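PDB 2XSG: CCMAN5 from Cellulosimicrobium cellulans, which hydrolyses alpha-mannosides as a calcium-containing family 92 glycosidase, and probably removes capping mannose from phosphorylated yeast-type glycans to expose mannose-6-phosphate. Local coordinates for residues G21-D26 against M655-D660; T538-H543 against A581-N586; S585-I590 against Y623-S628. All blocks are in the same frame, centred on the assembly; numbering follows the deposited sequence.

Interaction 1. Residues G21-D26 against M655-D660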
ATOM      1  N   GLY A  21       3.918  -9.601 -13.869  1.00  4.76           N
ATOM      2  CA  GLY A  21       3.054  -8.882 -14.813  1.00  5.40           C
ATOM      3  C   GLY A  21       2.161  -7.867 -14.145  1.00  5.33           C
ATOM      4  O   GLY A  21       2.631  -7.089 -13.346  1.00  5.96           O
ATOM      5  N   ASP A  22       0.870  -7.908 -14.463  1.00  5.29           N
ATOM      6  CA  ASP A  22      -0.118  -6.986 -13.904  1.00  5.27           C
ATOM      7  C   ASP A  22      -0.962  -7.681 -12.822  1.00  4.65           C
ATOM      8  O   ASP A  22      -2.181  -7.526 -12.790  1.00  4.46           O
ATOM      9  CB  ASP A  22      -1.019  -6.418 -15.024  1.00  5.69           C
ATOM     10  CG  ASP A  22      -1.776  -5.152 -14.595  1.00  8.87           C
ATOM     11  OD1 ASP A  22      -1.405  -4.519 -13.575  1.00 12.06           O
ATOM     12  OD2 ASP A  22      -2.742  -4.774 -15.282  1.00 12.89           O
ATOM     13  N   PHE A  23      -0.304  -8.436 -11.937  1.00  4.25           N
ATOM     14  CA  PHE A  23      -1.001  -9.227 -10.903  1.00  4.39           C
ATOM     15  C   PHE A  23      -0.648  -8.749  -9.480  1.00  3.90           C
ATOM     16  O   PHE A  23      -0.389  -9.552  -8.576  1.00  3.24           O
ATOM     17  CB  PHE A  23      -0.750 -10.741 -11.071  1.00  4.52           C
ATOM     18  CG  PHE A  23      -1.235 -11.307 -12.393  1.00  5.21           C
ATOM     19  CD1 PHE A  23      -2.508 -11.873 -12.501  1.00  4.67           C
ATOM     20  CD2 PHE A  23      -0.411 -11.285 -13.522  1.00  5.14           C
ATOM     21  CE1 PHE A  23      -2.969 -12.410 -13.727  1.00  5.43           C
ATOM     22  CE2 PHE A  23      -0.848 -11.804 -14.751  1.00  5.72           C
ATOM     23  CZ  PHE A  23      -2.137 -12.376 -14.854  1.00  5.80           C
ATOM     24  N   GLY A  24      -0.631  -7.431  -9.288  1.00  3.38           N
ATOM     25  CA  GLY A  24      -0.370  -6.882  -7.964  1.00  3.08           C
ATOM     26  C   GLY A  24       0.564  -5.684  -7.937  1.00  2.79           C
ATOM     27  O   GLY A  24       0.401  -4.804  -7.102  1.00  2.55           O
ATOM     28  N   ASN A  25       1.535  -5.659  -8.852  1.00  2.32           N
ATOM     29  CA  ASN A  25       2.553  -4.605  -8.925  1.00  2.47           C
ATOM     30  C   ASN A  25       3.376  -4.436  -7.653  1.00  2.41           C
ATOM     31  O   ASN A  25       3.713  -3.329  -7.272  1.00  2.24           O
ATOM     32  CB  ASN A  25       1.976  -3.284  -9.449  1.00  2.34           C
ATOM     33  CG  ASN A  25       1.778  -3.313 -10.966  1.00  4.37           C
ATOM     34  OD1 ASN A  25       2.741  -3.481 -11.720  1.00  3.15           O
ATOM     35  ND2 ASN A  25       0.532  -3.148 -11.416  1.00  2.62           N
ATOM     36  N   ASP A  26       3.676  -5.557  -6.998  1.00  3.08           N
ATOM     37  CA  ASP A  26       4.578  -5.572  -5.854  1.00  3.20           C
ATOM     38  C   ASP A  26       5.997  -5.962  -6.260  1.00  3.49           C
ATOM     39  O   ASP A  26       6.241  -6.418  -7.389  1.00  3.32           O
ATOM     40  CB  ASP A  26       4.047  -6.516  -4.775  1.00  3.76           C
ATOM     41  CG  ASP A  26       2.946  -5.886  -3.952  1.00  3.73           C
ATOM     42  OD1 ASP A  26       3.027  -4.653  -3.644  1.00  5.69           O
ATOM     43  OD2 ASP A  26       1.999  -6.616  -3.618  1.00  2.99           O
ATOM     44  N   MET A 655      -2.431 -11.336  -7.098  1.00  5.05           N
ATOM     45  CA  MET A 655      -3.789 -10.827  -7.066  1.00  4.93           C
ATOM     46  C   MET A 655      -4.425 -11.078  -8.420  1.00  4.40           C
ATOM     47  O   MET A 655      -3.757 -11.514  -9.362  1.00  3.74           O
ATOM     48  CB  MET A 655      -3.793  -9.305  -6.822  1.00  5.25           C
ATOM     49  CG  MET A 655      -2.772  -8.786  -5.836  1.00  7.97           C
ATOM     50  SD  MET A 655      -3.294  -9.155  -4.186  1.00 13.73           S
ATOM     51  CE  MET A 655      -2.127  -8.172  -3.253  1.00 12.68           C
ATOM     52  N   LEU A 656      -5.704 -10.724  -8.529  1.00  3.43           N
ATOM     53  CA  LEU A 656      -6.377 -10.678  -9.822  1.00  3.04           C
ATOM     54  C   LEU A 656      -5.582  -9.808 -10.800  1.00  2.93           C
ATOM     55  O   LEU A 656      -4.886  -8.883 -10.370  1.00  3.07           O
ATOM     56  CB  LEU A 656      -7.774 -10.096  -9.657  1.00  2.47           C
ATOM     57  CG  LEU A 656      -8.766 -10.942  -8.839  1.00  2.81           C
ATOM     58  CD1 LEU A 656     -10.018 -10.140  -8.586  1.00  3.69           C
ATOM     59  CD2 LEU A 656      -9.088 -12.250  -9.551  1.00  3.85           C
ATOM     60  N   PRO A 657      -5.696 -10.086 -12.112  1.00  2.68           N
ATOM     61  CA  PRO A 657      -5.095  -9.149 -13.058  1.00  3.10           C
ATOM     62  C   PRO A 657      -5.733  -7.750 -12.864  1.00  3.13           C
ATOM     63  O   PRO A 657      -6.937  -7.668 -12.625  1.00  2.49           O
ATOM     64  CB  PRO A 657      -5.472  -9.737 -14.423  1.00  2.87           C
ATOM     65  CG  PRO A 657      -6.691 -10.631 -14.130  1.00  2.94           C
ATOM     66  CD  PRO A 657      -6.429 -11.182 -12.787  1.00  2.20           C
ATOM     67  N   THR A 658      -4.915  -6.698 -12.990  1.00  3.04           N
ATOM     68  CA  THR A 658      -5.256  -5.279 -12.723  1.00  3.53           C
ATOM     69  C   THR A 658      -5.395  -4.895 -11.235  1.00  3.59           C
ATOM     70  O   THR A 658      -5.524  -3.706 -10.899  1.00  3.76           O
ATOM     71  CB  THR A 658      -6.565  -4.796 -13.397  1.00  3.32           C
ATOM     72  OG1 THR A 658      -7.680  -5.335 -12.673  1.00  4.58           O
ATOM     73  CG2 THR A 658      -6.644  -5.147 -14.884  1.00  3.04           C
ATOM     74  N   MET A 659      -5.419  -5.880 -10.355  1.00  3.32           N
ATOM     75  CA  MET A 659      -5.669  -5.622  -8.943  1.00  3.65           C
ATOM     76  C   MET A 659      -4.389  -5.179  -8.231  1.00  3.55           C
ATOM     77  O   MET A 659      -3.665  -5.994  -7.686  1.00  3.88           O
ATOM     78  CB  MET A 659      -6.267  -6.869  -8.290  1.00  4.06           C
ATOM     79  CG  MET A 659      -6.503  -6.772  -6.777  1.00  4.41           C
ATOM     80  SD  MET A 659      -7.276  -8.303  -6.232  1.00  4.89           S
ATOM     81  CE  MET A 659      -7.256  -8.069  -4.459  1.00  2.00           C
ATOM     82  N   ASP A 660      -4.090  -3.883  -8.283  1.00  3.67           N
ATOM     83  CA  ASP A 660      -2.873  -3.357  -7.667  1.00  3.95           C
ATOM     84  C   ASP A 660      -3.038  -3.422  -6.162  1.00  3.66           C
ATOM     85  O   ASP A 660      -4.141  -3.244  -5.664  1.00  3.81           O
ATOM     86  CB  ASP A 660      -2.646  -1.910  -8.107  1.00  3.86           C
ATOM     87  CG  ASP A 660      -2.340  -1.794  -9.585  1.00  6.34           C
ATOM     88  OD1 ASP A 660      -1.789  -2.767 -10.148  1.00  7.36           O
ATOM     89  OD2 ASP A 660      -2.669  -0.747 -10.193  1.00  9.02           O
TER
HETATM   90  O   HOH W   1      -1.900  -5.248 -10.887  1.00  4.28           O
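Met655 starts the contact: its N donates to Phe23 O at 3.1 Å, and its side chain, bent at chi2, lays CG against Gly24 CA. Gly24 has backbone angles that favour glycine (phi 137°). The carbonyl O of Met655 lies in the plane of the Phe23 ring, 3.4 Å from CD1 at its edge. Leu656 points its CB away from 21-26 and opens a type II turn that ends at Met659. Within the turn, Pro657 CB and CD reach CE1 of Phe23, with CB 3.7 Å away, while Pro657 CA makes a CA-H...O contact to Asp22 O. That oxygen also takes the N-H of Thr658 at 2.9 Å. Met659 offers only its backbone, its O sitting 3.4 Å from Gly24 CA. Asp660 finishes with the polar grip: Asn25 ND2 reaches its OD1 at 2.7 Å, with the oxygen in the amide plane but the nitrogen 39° out of the carboxylate plane. Water 1 accepts from Gly24 N and lies within donating distance of both Asp22 OD1 and Asp660 OD1, so it probably eases the approach of the two carboxylates. Calcium and a bound bis-tris propane are each about 5 Å, nearest atoms, from the Asp660 side chain. The contact joins a loop of the family 92 N-terminal region to one of the catalytic region. There, Leu656 and Pro657 rest on Phe639 of strand 638-646, and Met655 and Met659 on Met666 of helix 665-675.

Interaction 2. Residues T538-H543 against A581-N586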
ATOM      1  N   THR A 538     -18.687   1.197 -10.223  1.00  3.37           N
ATOM      2  CA  THR A 538     -20.072   1.247 -10.663  1.00  3.50           C
ATOM      3  C   THR A 538     -20.911   1.902  -9.573  1.00  3.46           C
ATOM      4  O   THR A 538     -20.464   2.012  -8.418  1.00  3.47           O
ATOM      5  CB  THR A 538     -20.651  -0.172 -10.875  1.00  3.02           C
ATOM      6  OG1 THR A 538     -20.854  -0.788  -9.603  1.00  3.39           O
ATOM      7  CG2 THR A 538     -19.734  -1.042 -11.727  1.00  2.10           C
ATOM      8  N   LEU A 539     -22.127   2.301  -9.924  1.00  3.06           N
ATOM      9  CA  LEU A 539     -23.060   2.854  -8.941  1.00  3.71           C
ATOM     10  C   LEU A 539     -23.376   1.876  -7.789  1.00  3.84           C
ATOM     11  O   LEU A 539     -23.382   2.281  -6.636  1.00  4.91           O
ATOM     12  CB  LEU A 539     -24.329   3.392  -9.613  1.00  2.97           C
ATOM     13  CG  LEU A 539     -24.071   4.656 -10.449  1.00  3.73           C
ATOM     14  CD1 LEU A 539     -25.120   4.836 -11.511  1.00  3.62           C
ATOM     15  CD2 LEU A 539     -23.948   5.906  -9.588  1.00  2.00           C
ATOM     16  N   TRP A 540     -23.604   0.597  -8.095  1.00  4.44           N
ATOM     17  CA  TRP A 540     -23.796  -0.418  -7.042  1.00  3.80           C
ATOM     18  C   TRP A 540     -22.628  -0.458  -6.053  1.00  4.04           C
ATOM     19  O   TRP A 540     -22.835  -0.669  -4.854  1.00  4.06           O
ATOM     20  CB  TRP A 540     -23.975  -1.799  -7.627  1.00  3.79           C
ATOM     21  CG  TRP A 540     -25.374  -2.150  -8.025  1.00  4.37           C
ATOM     22  CD1 TRP A 540     -25.901  -2.101  -9.270  1.00  2.66           C
ATOM     23  CD2 TRP A 540     -26.416  -2.633  -7.163  1.00  3.28           C
ATOM     24  NE1 TRP A 540     -27.214  -2.511  -9.246  1.00  3.95           N
ATOM     25  CE2 TRP A 540     -27.551  -2.846  -7.964  1.00  2.85           C
ATOM     26  CE3 TRP A 540     -26.500  -2.886  -5.788  1.00  5.66           C
ATOM     27  CZ2 TRP A 540     -28.758  -3.319  -7.446  1.00  3.09           C
ATOM     28  CZ3 TRP A 540     -27.703  -3.364  -5.271  1.00  5.90           C
ATOM     29  CH2 TRP A 540     -28.818  -3.567  -6.107  1.00  3.62           C
ATOM     30  N   GLN A 541     -21.411  -0.265  -6.559  1.00  3.44           N
ATOM     31  CA  GLN A 541     -20.201  -0.334  -5.729  1.00  3.42           C
ATOM     32  C   GLN A 541     -20.033   0.962  -4.909  1.00  3.70           C
ATOM     33  O   GLN A 541     -19.780   0.926  -3.695  1.00  4.00           O
ATOM     34  CB  GLN A 541     -18.978  -0.629  -6.611  1.00  2.33           C
ATOM     35  CG  GLN A 541     -19.010  -2.053  -7.222  1.00  2.18           C
ATOM     36  CD  GLN A 541     -18.130  -2.221  -8.459  1.00  2.67           C
ATOM     37  OE1 GLN A 541     -17.415  -1.297  -8.863  1.00  2.46           O
ATOM     38  NE2 GLN A 541     -18.171  -3.421  -9.067  1.00  2.00           N
ATOM     39  N   TYR A 542     -20.195   2.100  -5.577  1.00  3.51           N
ATOM     40  CA  TYR A 542     -20.198   3.397  -4.906  1.00  4.03           C
ATOM     41  C   TYR A 542     -21.419   3.647  -4.023  1.00  4.35           C
ATOM     42  O   TYR A 542     -21.361   4.494  -3.125  1.00  5.45           O
ATOM     43  CB  TYR A 542     -20.075   4.523  -5.927  1.00  3.83           C
ATOM     44  CG  TYR A 542     -18.671   4.886  -6.299  1.00  3.46           C
ATOM     45  CD1 TYR A 542     -17.983   4.206  -7.310  1.00  5.63           C
ATOM     46  CD2 TYR A 542     -18.031   5.934  -5.663  1.00  5.77           C
ATOM     47  CE1 TYR A 542     -16.676   4.568  -7.660  1.00  5.25           C
ATOM     48  CE2 TYR A 542     -16.734   6.300  -6.000  1.00  6.18           C
ATOM     49  CZ  TYR A 542     -16.071   5.622  -6.999  1.00  6.10           C
ATOM     50  OH  TYR A 542     -14.793   6.030  -7.290  1.00  6.68           O
ATOM     51  N   HIS A 543     -22.521   2.933  -4.256  1.00  4.44           N
ATOM     52  CA  HIS A 543     -23.718   3.075  -3.410  1.00  4.44           C
ATOM     53  C   HIS A 543     -23.426   3.068  -1.891  1.00  4.76           C
ATOM     54  O   HIS A 543     -24.011   3.864  -1.125  1.00  4.56           O
ATOM     55  CB  HIS A 543     -24.789   2.027  -3.742  1.00  4.29           C
ATOM     56  CG  HIS A 543     -26.029   2.170  -2.909  1.00  4.35           C
ATOM     57  ND1 HIS A 543     -26.365   1.280  -1.914  1.00  4.97           N
ATOM     58  CD2 HIS A 543     -26.974   3.141  -2.876  1.00  4.30           C
ATOM     59  CE1 HIS A 543     -27.478   1.676  -1.321  1.00  2.87           C
ATOM     60  NE2 HIS A 543     -27.865   2.808  -1.883  1.00  6.33           N
ATOM     61  N   ALA A 581     -23.944 -12.025 -12.254  1.00  8.79           N
ATOM     62  CA  ALA A 581     -24.761 -11.493 -11.154  1.00  8.19           C
ATOM     63  C   ALA A 581     -23.930 -10.967  -9.969  1.00  7.46           C
ATOM     64  O   ALA A 581     -24.485 -10.539  -8.956  1.00  7.00           O
ATOM     65  CB  ALA A 581     -25.777 -12.552 -10.677  1.00  7.55           C
ATOM     66  N   MET A 582     -22.606 -11.015 -10.104  1.00  6.43           N
ATOM     67  CA  MET A 582     -21.701 -10.517  -9.083  1.00  5.86           C
ATOM     68  C   MET A 582     -21.476  -9.010  -9.268  1.00  5.45           C
ATOM     69  O   MET A 582     -20.739  -8.594 -10.167  1.00  4.82           O
ATOM     70  CB  MET A 582     -20.365 -11.282  -9.146  1.00  6.23           C
ATOM     71  CG  MET A 582     -19.291 -10.812  -8.141  1.00  4.80           C
ATOM     72  SD  MET A 582     -19.794 -10.838  -6.409  1.00  6.74           S
ATOM     73  CE  MET A 582     -20.273 -12.551  -6.125  1.00  4.87           C
ATOM     74  N   LEU A 583     -22.099  -8.200  -8.415  1.00  4.43           N
ATOM     75  CA  LEU A 583     -22.054  -6.727  -8.580  1.00  4.23           C
ATOM     76  C   LEU A 583     -20.929  -6.108  -7.762  1.00  4.09           C
ATOM     77  O   LEU A 583     -20.489  -4.979  -8.036  1.00  4.08           O
ATOM     78  CB  LEU A 583     -23.401  -6.092  -8.198  1.00  4.18           C
ATOM     79  CG  LEU A 583     -24.617  -6.654  -8.940  1.00  4.65           C
ATOM     80  CD1 LEU A 583     -25.851  -5.839  -8.624  1.00  4.23           C
ATOM     81  CD2 LEU A 583     -24.369  -6.722 -10.457  1.00  4.12           C
ATOM     82  N   HIS A 584     -20.462  -6.863  -6.770  1.00  3.38           N
ATOM     83  CA  HIS A 584     -19.297  -6.484  -5.982  1.00  3.37           C
ATOM     84  C   HIS A 584     -18.021  -6.669  -6.805  1.00  3.27           C
ATOM     85  O   HIS A 584     -17.929  -7.605  -7.609  1.00  2.98           O
ATOM     86  CB  HIS A 584     -19.227  -7.362  -4.733  1.00  3.31           C
ATOM     87  CG  HIS A 584     -17.985  -7.166  -3.926  1.00  3.16           C
ATOM     88  ND1 HIS A 584     -17.063  -8.172  -3.715  1.00  4.79           N
ATOM     89  CD2 HIS A 584     -17.525  -6.088  -3.256  1.00  2.29           C
ATOM     90  CE1 HIS A 584     -16.077  -7.711  -2.966  1.00  2.00           C
ATOM     91  NE2 HIS A 584     -16.335  -6.450  -2.673  1.00  5.10           N
ATOM     92  N   SER A 585     -17.037  -5.791  -6.599  1.00  3.39           N
ATOM     93  CA  SER A 585     -15.711  -6.002  -7.178  1.00  3.12           C
ATOM     94  C   SER A 585     -14.698  -6.343  -6.101  1.00  3.59           C
ATOM     95  O   SER A 585     -14.624  -5.658  -5.068  1.00  3.31           O
ATOM     96  CB  SER A 585     -15.236  -4.793  -7.977  1.00  3.27           C
ATOM     97  OG  SER A 585     -13.958  -5.052  -8.558  1.00  2.79           O
ATOM     98  N   ASN A 586     -13.909  -7.391  -6.349  1.00  3.31           N
ATOM     99  CA  ASN A 586     -12.765  -7.735  -5.484  1.00  3.90           C
ATOM    100  C   ASN A 586     -11.443  -7.074  -5.903  1.00  4.51           C
ATOM    101  O   ASN A 586     -10.464  -7.105  -5.160  1.00  5.18           O
ATOM    102  CB  ASN A 586     -12.563  -9.256  -5.435  1.00  3.43           C
ATOM    103  CG  ASN A 586     -13.811  -9.996  -5.001  1.00  4.11           C
ATOM    104  OD1 ASN A 586     -14.369 -10.817  -5.752  1.00  5.34           O
ATOM    105  ND2 ASN A 586     -14.278  -9.690  -3.818  1.00  2.00           N
TER
HETATM  106  O   HOH W   2     -21.766  -3.330  -9.876  1.00  3.70           O
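The apolar part of this contact is a CH-pi interaction between Leu583 and Trp540. Leu583 CD1 stands squarely over one face of the indole, 3.5 Å from the centroid of the five-membered ring and 8° off its normal, and nearly as close to the fusion atoms CD2 and CE2. Leu583 CG lies anti to its carbonyl carbon (chi1 -55°), and from there the extended branch carries CD1 onto the ring.

One direct hydrogen bond joins the segments. Gln541 NE2 donates a hydrogen bond to Leu583 O at 3.0 Å; the acceptor is near the amide plane, whereas the nitrogen is tilted 31° from the carbonyl plane. The same NE2 packs 3.4 Å from Ser585 CB. Water 2 grips Leu583 O a second time, donating to it at 2.8 Å and hydrogen-bonding to Thr538 OG1 at 2.7 Å, so this buried carbonyl is held from two residues of 538-543.

Bonds inside 538-543 fix the other end of the amide. Thr538 N donates to Gln541 OE1 at 3.1 Å, and Gln541 N returns a bond of the same length to Thr538 OG1. With Thr538 as N-cap, this reciprocal pair is a capping box opening the short helix 539-542; its glutamine also anchors the 581-586 loop within the catalytic domain, which belongs to the six-hairpin clan.

Interaction 3. Residues S585-I590 against Y623-S628. With CA (calcium ion), chain C.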
ATOM      1  N   SER A 585     -17.037  -5.791  -6.599  1.00  3.39           N
ATOM      2  CA  SER A 585     -15.711  -6.002  -7.178  1.00  3.12           C
ATOM      3  C   SER A 585     -14.698  -6.343  -6.101  1.00  3.59           C
ATOM      4  O   SER A 585     -14.624  -5.658  -5.068  1.00  3.31           O
ATOM      5  CB  SER A 585     -15.236  -4.793  -7.977  1.00  3.27           C
ATOM      6  OG  SER A 585     -13.958  -5.052  -8.558  1.00  2.79           O
ATOM      7  N   ASN A 586     -13.909  -7.391  -6.349  1.00  3.31           N
ATOM      8  CA  ASN A 586     -12.765  -7.735  -5.484  1.00  3.90           C
ATOM      9  C   ASN A 586     -11.443  -7.074  -5.903  1.00  4.51           C
ATOM     10  O   ASN A 586     -10.464  -7.105  -5.160  1.00  5.18           O
ATOM     11  CB  ASN A 586     -12.563  -9.256  -5.435  1.00  3.43           C
ATOM     12  CG  ASN A 586     -13.811  -9.996  -5.001  1.00  4.11           C
ATOM     13  OD1 ASN A 586     -14.369 -10.817  -5.752  1.00  5.34           O
ATOM     14  ND2 ASN A 586     -14.278  -9.690  -3.818  1.00  2.00           N
ATOM     15  N   ALA A 587     -11.425  -6.463  -7.084  1.00  5.05           N
ATOM     16  CA  ALA A 587     -10.174  -6.058  -7.724  1.00  5.72           C
ATOM     17  C   ALA A 587      -9.765  -4.633  -7.373  1.00  5.99           C
ATOM     18  O   ALA A 587      -8.625  -4.232  -7.630  1.00  5.95           O
ATOM     19  CB  ALA A 587     -10.278  -6.230  -9.251  1.00  5.23           C
ATOM     20  N   ASN A 588     -10.696  -3.882  -6.791  1.00  6.68           N
ATOM     21  CA  ASN A 588     -10.475  -2.490  -6.394  1.00  7.03           C
ATOM     22  C   ASN A 588     -11.003  -2.203  -4.987  1.00  7.46           C
ATOM     23  O   ASN A 588     -11.772  -3.003  -4.417  1.00  7.75           O
ATOM     24  CB  ASN A 588     -11.160  -1.552  -7.386  1.00  7.13           C
ATOM     25  CG  ASN A 588     -10.477  -0.222  -7.494  1.00  8.47           C
ATOM     26  OD1 ASN A 588      -9.278  -0.107  -7.246  1.00  9.81           O
ATOM     27  ND2 ASN A 588     -11.234   0.803  -7.863  1.00 10.53           N
ATOM     28  N   GLU A 589     -10.606  -1.056  -4.437  1.00  6.90           N
ATOM     29  CA  GLU A 589     -10.911  -0.692  -3.050  1.00  7.17           C
ATOM     30  C   GLU A 589     -12.252   0.023  -2.843  1.00  7.15           C
ATOM     31  O   GLU A 589     -12.645   0.261  -1.696  1.00  6.83           O
ATOM     32  CB  GLU A 589      -9.805   0.208  -2.467  1.00  7.27           C
ATOM     33  CG  GLU A 589      -8.442  -0.456  -2.296  1.00  6.92           C
ATOM     34  CD  GLU A 589      -7.578  -0.330  -3.527  1.00  6.15           C
ATOM     35  OE1 GLU A 589      -8.071   0.155  -4.549  1.00  5.02           O
ATOM     36  OE2 GLU A 589      -6.397  -0.714  -3.473  1.00  6.06           O
ATOM     37  N   ILE A 590     -12.934   0.367  -3.933  1.00  6.81           N
ATOM     38  CA  ILE A 590     -14.160   1.150  -3.860  1.00  7.24           C
ATOM     39  C   ILE A 590     -15.175   0.506  -2.907  1.00  6.95           C
ATOM     40  O   ILE A 590     -15.688   1.159  -1.994  1.00  5.79           O
ATOM     41  CB  ILE A 590     -14.805   1.354  -5.258  1.00  7.37           C
ATOM     42  CG1 ILE A 590     -13.901   2.196  -6.189  1.00  8.55           C
ATOM     43  CG2 ILE A 590     -16.217   1.959  -5.124  1.00  9.47           C
ATOM     44  CD1 ILE A 590     -13.240   3.411  -5.547  1.00  8.45           C
ATOM     45  N   TYR A 623     -15.681  -8.024 -12.250  1.00  4.93           N
ATOM     46  CA  TYR A 623     -14.990  -6.765 -12.509  1.00  5.03           C
ATOM     47  C   TYR A 623     -13.468  -6.793 -12.328  1.00  5.19           C
ATOM     48  O   TYR A 623     -12.945  -7.420 -11.412  1.00  4.85           O
ATOM     49  CB  TYR A 623     -15.588  -5.658 -11.639  1.00  5.00           C
ATOM     50  CG  TYR A 623     -17.068  -5.384 -11.894  1.00  4.92           C
ATOM     51  CD1 TYR A 623     -18.050  -5.974 -11.100  1.00  3.65           C
ATOM     52  CD2 TYR A 623     -17.473  -4.506 -12.890  1.00  4.12           C
ATOM     53  CE1 TYR A 623     -19.403  -5.709 -11.306  1.00  4.52           C
ATOM     54  CE2 TYR A 623     -18.826  -4.249 -13.117  1.00  5.41           C
ATOM     55  CZ  TYR A 623     -19.780  -4.851 -12.317  1.00  6.21           C
ATOM     56  OH  TYR A 623     -21.120  -4.595 -12.520  1.00  6.72           O
ATOM     57  N   ILE A 624     -12.777  -6.094 -13.232  1.00  6.02           N
ATOM     58  CA  ILE A 624     -11.348  -5.754 -13.076  1.00  5.64           C
ATOM     59  C   ILE A 624     -11.272  -4.318 -12.565  1.00  5.80           C
ATOM     60  O   ILE A 624     -12.307  -3.713 -12.308  1.00  6.37           O
ATOM     61  CB  ILE A 624     -10.529  -5.959 -14.405  1.00  6.23           C
ATOM     62  CG1 ILE A 624     -11.250  -5.342 -15.614  1.00  4.10           C
ATOM     63  CG2 ILE A 624     -10.258  -7.460 -14.638  1.00  5.18           C
ATOM     64  CD1 ILE A 624     -10.428  -5.327 -16.907  1.00  5.53           C
ATOM     65  N   ALA A 625     -10.068  -3.784 -12.384  1.00  5.86           N
ATOM     66  CA  ALA A 625      -9.893  -2.491 -11.727  1.00  6.35           C
ATOM     67  C   ALA A 625      -9.786  -1.332 -12.704  1.00  6.29           C
ATOM     68  O   ALA A 625      -9.680  -0.185 -12.290  1.00  7.37           O
ATOM     69  CB  ALA A 625      -8.698  -2.520 -10.783  1.00  5.41           C
ATOM     70  N   THR A 626      -9.810  -1.641 -14.000  1.00  6.47           N
ATOM     71  CA  THR A 626      -9.663  -0.639 -15.051  1.00  6.19           C
ATOM     72  C   THR A 626     -10.433  -1.118 -16.290  1.00  6.14           C
ATOM     73  O   THR A 626     -10.958  -2.231 -16.299  1.00  5.72           O
ATOM     74  CB  THR A 626      -8.169  -0.334 -15.360  1.00  6.57           C
ATOM     75  OG1 THR A 626      -8.087   0.836 -16.168  1.00  5.78           O
ATOM     76  CG2 THR A 626      -7.483  -1.529 -16.092  1.00  6.89           C
ATOM     77  N   GLY A 627     -10.542  -0.266 -17.307  1.00  6.01           N
ATOM     78  CA  GLY A 627     -11.340  -0.567 -18.499  1.00  5.93           C
ATOM     79  C   GLY A 627     -11.061  -1.933 -19.119  1.00  6.46           C
ATOM     80  O   GLY A 627     -11.976  -2.717 -19.374  1.00  6.37           O
ATOM     81  N   SER A 628      -9.791  -2.214 -19.373  1.00  6.14           N
ATOM     82  CA  SER A 628      -9.425  -3.474 -19.981  1.00  7.00           C
ATOM     83  C   SER A 628      -7.985  -3.866 -19.634  1.00  7.73           C
ATOM     84  O   SER A 628      -7.178  -3.028 -19.202  1.00  7.31           O
ATOM     85  CB  SER A 628      -9.604  -3.384 -21.496  1.00  6.66           C
ATOM     86  OG  SER A 628      -8.610  -2.552 -22.079  1.00  5.63           O
TER
HETATM   87 CA    CA C1772      -6.937   0.062  -6.929  1.00 30.05          CA
HETATM   88  O   HOH W   3     -13.003  -2.849  -9.772  1.00  8.04           O
HETATM   89  O   HOH W   4     -13.664  -8.570  -8.880  1.00  5.72           O
HETATM   90  O   HOH W   5      -6.648  -2.369  -6.864  1.00  7.52           O
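Ser585 OG lies alongside Tyr623 CB at 3.5 Å; Ala587 CB faces the carbonyl oxygen Tyr623 O at 3.6 Å; and Ala625 CB packs in turn on Ala587 O, also at 3.6 Å. Asn588 CB also comes within van der Waals range of the Ala625 methyl.

The polar links across the contact run through water. Water 3 hydrogen-bonds to Ser585 OG at 2.7 Å and donates to Ile624 O at 2.8 Å, while water 4 accepts from Asn586 N and donates to Tyr623 O. Both carbonyls before Ala625 are therefore tied to the other loop without touching a protein donor of it. Ser585 OG has a further task: it accepts from Ala587 N in an ST turn, its position anti to the backbone N (chi1 -178°) letting it serve the turn and the water together.

One step further along 585-590 is the calcium ion, bound by Asn588 OD1 at 2.4 Å, Glu589 OE1 at 2.6 Å and water 5 at 2.5 Å, with Asp662 completing the protein ligands. Water 5 donates to Ala587 O, so the carbonyl packed on Ala625 also orients a metal-bound water. Gln536 makes the second-shell connection: its backbone O accepts from Asn588 ND2, which fixes the rotation of the amide whose oxygen meets the calcium ion, and its side-chain NE2 bonds to Ala625 O.

In the wider fold, Tyr623 ends strand 618-623 and lies against Gln541 of helix 539-542, its hydroxyl bonded to Ala527 O. Ile624 rests on Phe639 of strand 638-646, and Glu589 packs on Thr665 and Met666 of helix 665-675.

In the fold
Setting out from the N terminus, the chain passes 21-26 in the N-terminal domain and returns to it at 655-660, so interaction 1 closes a span of 628 residues and fastens the two domains together. Both other contacts fall within that span. Interaction 2 closes a short loop from 538-543 to 581-586; interaction 3 begins on the last residues of that loop, sharing Ser585 and Asn586, and closes the next one at 623-628. The two loops thus follow one another, with the Tyr623 ring packed against both Gln541 and Leu583. Thr658 and Met659 join interaction 1 to interaction 3, through Ala625 and Ala587, beside the calcium site.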